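Local coordinates for RimK domain protein ATP-grasp (PDB 5I47) that probably binds ATP and acts as an ATP-grasp ligase of the RimK/LysX type, with a putative role in lysine biosynthesis, at residues L95-I104 with L222-L230. Sequence-based numbering, arbitrary orientation.
Sequences LLRHLILADI and LAERIIERL
A Schellman motif closes helix 92-101 of the RimK-like ATP-grasp domain, and the turn it makes packs against helix 216-230. The evidence for the motif is the positive phi of D103 (59°) with two bonds back into the last turn, D103 N to I100 O and I104 N to L99 O. The axes of helical segments 95-101 and 222-230 come within 10.7 Å, their N-to-C directions 111° apart. I104 buries the most surface in the contact: its CD1 meets I226 CG1 at 3.7 Å, the two side chains lying at about a right angle. CG1 of I104 lies beside the backbone N and anti to the carbonyl carbon (chi1 -68°), and the extended second torsion then runs CD1 out to I226. L95 touches V251 and I104 touches V248, both on strand 246-253, while I226 and L230 touch Y235 on strand 235-241, so helix 92-101 with its closing turn and helix 216-230 lie on one antiparallel sheet. Where helix 216-230 ends, CD1 of L230 meets CD1 of L95 at 3.6 Å. On the more exposed side, R225 bends at chi3 and lays one guanidinium face over I104 CG1, 4.3 Å from the plane and offset toward the rim. Its NH2 comes 2.9 Å from A102 O, but the angle is too poor for a hydrogen bond. A102 CB packs on R229 CB at 4.0 Å, and R229 O lies at the edge of the H98 ring, near its plane, 3.2 Å from CE1.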
loop_
_atom_site.group_PDB
_atom_site.type_symbol
_atom_site.label_atom_id
_atom_site.label_comp_id
_atom_site.label_asym_id
_atom_site.label_seq_id
_atom_site.Cartn_x
_atom_site.Cartn_y
_atom_site.Cartn_z
ATOM N N LEU B 95 8.616 -4.922 4.288
ATOM C CA LEU B 95 9.955 -5.499 4.200
ATOM C C LEU B 95 10.672 -5.422 5.539
ATOM O O LEU B 95 11.329 -6.383 5.958
ATOM C CB LEU B 95 10.764 -4.780 3.125
ATOM C CG LEU B 95 12.223 -5.219 2.965
ATOM C CD1 LEU B 95 12.310 -6.681 2.548
ATOM C CD2 LEU B 95 12.938 -4.328 1.959
ATOM N N LEU B 96 10.543 -4.288 6.231
ATOM C CA LEU B 96 11.194 -4.120 7.525
ATOM C C LEU B 96 10.692 -5.147 8.535
ATOM O O LEU B 96 11.485 -5.785 9.235
ATOM C CB LEU B 96 10.969 -2.699 8.040
ATOM C CG LEU B 96 11.473 -2.408 9.454
ATOM C CD1 LEU B 96 12.976 -2.671 9.548
ATOM C CD2 LEU B 96 11.137 -0.971 9.854
ATOM N N ARG B 97 9.373 -5.320 8.631
ATOM C CA ARG B 97 8.855 -6.297 9.582
ATOM C C ARG B 97 9.234 -7.719 9.182
ATOM O O ARG B 97 9.469 -8.564 10.053
ATOM C CB ARG B 97 7.337 -6.153 9.717
ATOM C CG ARG B 97 6.689 -7.071 10.767
ATOM C CD ARG B 97 7.298 -6.912 12.169
ATOM N NE ARG B 97 6.573 -7.697 13.169
ATOM C CZ ARG B 97 7.020 -7.948 14.398
ATOM N NH1 ARG B 97 6.293 -8.674 15.240
ATOM N NH2 ARG B 97 8.200 -7.484 14.783
ATOM N N HIS B 98 9.326 -7.993 7.876
ATOM C CA HIS B 98 9.695 -9.330 7.424
ATOM C C HIS B 98 11.142 -9.659 7.765
ATOM O O HIS B 98 11.442 -10.772 8.212
ATOM C CB HIS B 98 9.461 -9.447 5.918
ATOM C CG HIS B 98 9.358 -10.858 5.429
ATOM N ND1 HIS B 98 10.463 -11.628 5.136
ATOM C CD2 HIS B 98 8.278 -11.638 5.184
ATOM C CE1 HIS B 98 10.069 -12.821 4.730
ATOM N NE2 HIS B 98 8.748 -12.854 4.751
ATOM N N LEU B 99 12.055 -8.704 7.559
ATOM C CA LEU B 99 13.461 -8.937 7.884
ATOM C C LEU B 99 13.665 -9.082 9.388
ATOM O O LEU B 99 14.472 -9.905 9.834
ATOM C CB LEU B 99 14.320 -7.800 7.328
ATOM C CG LEU B 99 14.329 -7.676 5.802
ATOM C CD1 LEU B 99 15.019 -6.399 5.374
ATOM C CD2 LEU B 99 14.993 -8.890 5.149
ATOM N N ILE B 100 12.940 -8.295 10.185
ATOM C CA ILE B 100 13.034 -8.412 11.638
ATOM C C ILE B 100 12.591 -9.798 12.092
ATOM O O ILE B 100 13.279 -10.463 12.875
ATOM C CB ILE B 100 12.212 -7.304 12.320
ATOM C CG1 ILE B 100 12.860 -5.935 12.081
ATOM C CG2 ILE B 100 12.051 -7.589 13.808
ATOM C CD1 ILE B 100 12.148 -4.796 12.766
ATOM N N LEU B 101 11.430 -10.254 11.612
ATOM C CA LEU B 101 10.950 -11.584 11.977
ATOM C C LEU B 101 11.880 -12.687 11.486
ATOM O O LEU B 101 11.894 -13.772 12.072
ATOM C CB LEU B 101 9.538 -11.808 11.432
ATOM C CG LEU B 101 8.423 -11.066 12.166
ATOM C CD1 LEU B 101 7.137 -11.130 11.380
ATOM C CD2 LEU B 101 8.223 -11.646 13.556
ATOM N N ALA B 102 12.652 -12.436 10.431
ATOM C CA ALA B 102 13.627 -13.389 9.916
ATOM C C ALA B 102 14.980 -13.289 10.603
ATOM O O ALA B 102 15.909 -13.999 10.207
ATOM C CB ALA B 102 13.810 -13.195 8.408
ATOM N N ASP B 103 15.112 -12.422 11.610
ATOM C CA ASP B 103 16.365 -12.225 12.345
ATOM C C ASP B 103 17.499 -11.789 11.418
ATOM O O ASP B 103 18.650 -12.196 11.580
ATOM C CB ASP B 103 16.756 -13.482 13.123
ATOM C CG ASP B 103 17.743 -13.193 14.233
ATOM O OD1 ASP B 103 17.656 -12.105 14.840
ATOM O OD2 ASP B 103 18.605 -14.056 14.495
ATOM N N ILE B 104 17.176 -10.954 10.443
ATOM C CA ILE B 104 18.162 -10.385 9.526
ATOM C C ILE B 104 18.462 -8.960 9.977
ATOM O O ILE B 104 17.521 -8.183 10.191
ATOM C CB ILE B 104 17.669 -10.411 8.068
ATOM C CG1 ILE B 104 17.590 -11.859 7.574
ATOM C CG2 ILE B 104 18.581 -9.582 7.176
ATOM C CD1 ILE B 104 17.160 -12.000 6.133
ATOM N N LEU B 222 24.747 -14.420 3.820
ATOM C CA LEU B 222 23.634 -13.503 4.039
ATOM C C LEU B 222 22.634 -13.573 2.893
ATOM O O LEU B 222 21.420 -13.646 3.121
ATOM C CB LEU B 222 24.161 -12.078 4.214
ATOM C CG LEU B 222 23.147 -10.961 4.473
ATOM C CD1 LEU B 222 22.405 -11.199 5.774
ATOM C CD2 LEU B 222 23.837 -9.603 4.480
ATOM N N ALA B 223 23.123 -13.564 1.650
ATOM C CA ALA B 223 22.222 -13.647 0.505
ATOM C C ALA B 223 21.449 -14.958 0.489
ATOM O O ALA B 223 20.296 -14.993 0.045
ATOM C CB ALA B 223 23.001 -13.483 -0.799
ATOM N N GLU B 224 22.064 -16.043 0.966
ATOM C CA GLU B 224 21.381 -17.332 0.969
ATOM C C GLU B 224 20.274 -17.378 2.014
ATOM O O GLU B 224 19.235 -18.007 1.784
ATOM C CB GLU B 224 22.392 -18.456 1.185
ATOM C CG GLU B 224 23.276 -18.685 -0.031
ATOM C CD GLU B 224 24.349 -19.731 0.193
ATOM O OE1 GLU B 224 24.509 -20.196 1.343
ATOM O OE2 GLU B 224 25.037 -20.085 -0.789
ATOM N N ARG B 225 20.468 -16.716 3.155
ATOM C CA ARG B 225 19.382 -16.603 4.121
ATOM C C ARG B 225 18.259 -15.731 3.581
ATOM O O ARG B 225 17.079 -16.029 3.790
ATOM C CB ARG B 225 19.896 -16.034 5.439
ATOM C CG ARG B 225 20.866 -16.924 6.177
ATOM C CD ARG B 225 21.077 -16.384 7.572
ATOM N NE ARG B 225 19.815 -16.297 8.300
ATOM C CZ ARG B 225 19.591 -15.460 9.307
ATOM N NH1 ARG B 225 20.541 -14.623 9.701
ATOM N NH2 ARG B 225 18.412 -15.452 9.914
ATOM N N ILE B 226 18.611 -14.644 2.890
ATOM C CA ILE B 226 17.599 -13.753 2.333
ATOM C C ILE B 226 16.740 -14.492 1.317
ATOM O O ILE B 226 15.508 -14.387 1.332
ATOM C CB ILE B 226 18.268 -12.508 1.722
ATOM C CG1 ILE B 226 18.851 -11.633 2.834
ATOM C CG2 ILE B 226 17.278 -11.734 0.868
ATOM C CD1 ILE B 226 19.637 -10.443 2.329
ATOM N N ILE B 227 17.371 -15.267 0.434
ATOM C CA ILE B 227 16.609 -16.059 -0.528
ATOM C C ILE B 227 15.723 -17.072 0.194
ATOM O O ILE B 227 14.563 -17.285 -0.183
ATOM C CB ILE B 227 17.564 -16.739 -1.527
ATOM C CG1 ILE B 227 18.322 -15.687 -2.334
ATOM C CG2 ILE B 227 16.805 -17.668 -2.462
ATOM C CD1 ILE B 227 19.396 -16.272 -3.219
ATOM N N GLU B 228 16.246 -17.694 1.255
ATOM C CA GLU B 228 15.497 -18.726 1.969
ATOM C C GLU B 228 14.259 -18.156 2.648
ATOM O O GLU B 228 13.196 -18.789 2.641
ATOM C CB GLU B 228 16.396 -19.405 3.005
ATOM C CG GLU B 228 17.142 -20.628 2.506
ATOM C CD GLU B 228 16.207 -21.772 2.164
ATOM O OE1 GLU B 228 16.010 -22.031 0.954
ATOM O OE2 GLU B 228 15.659 -22.398 3.105
ATOM N N ARG B 229 14.374 -16.968 3.242
ATOM C CA ARG B 229 13.303 -16.379 4.036
ATOM C C ARG B 229 12.432 -15.410 3.248
ATOM O O ARG B 229 11.204 -15.442 3.377
ATOM C CB ARG B 229 13.893 -15.660 5.253
ATOM C CG ARG B 229 14.637 -16.577 6.204
ATOM C CD ARG B 229 13.698 -17.585 6.859
ATOM N NE ARG B 229 14.442 -18.618 7.577
ATOM C CZ ARG B 229 14.657 -19.844 7.109
ATOM N NH1 ARG B 229 14.168 -20.201 5.928
ATOM N NH2 ARG B 229 15.357 -20.716 7.822
ATOM N N LEU B 230 13.042 -14.552 2.429
ATOM C CA LEU B 230 12.285 -13.596 1.629
ATOM C C LEU B 230 11.750 -14.218 0.344
ATOM O O LEU B 230 10.703 -13.792 -0.151
ATOM C CB LEU B 230 13.161 -12.383 1.317
ATOM C CG LEU B 230 12.599 -11.213 0.518
ATOM C CD1 LEU B 230 13.123 -9.909 1.085
ATOM C CD2 LEU B 230 12.966 -11.344 -0.949
#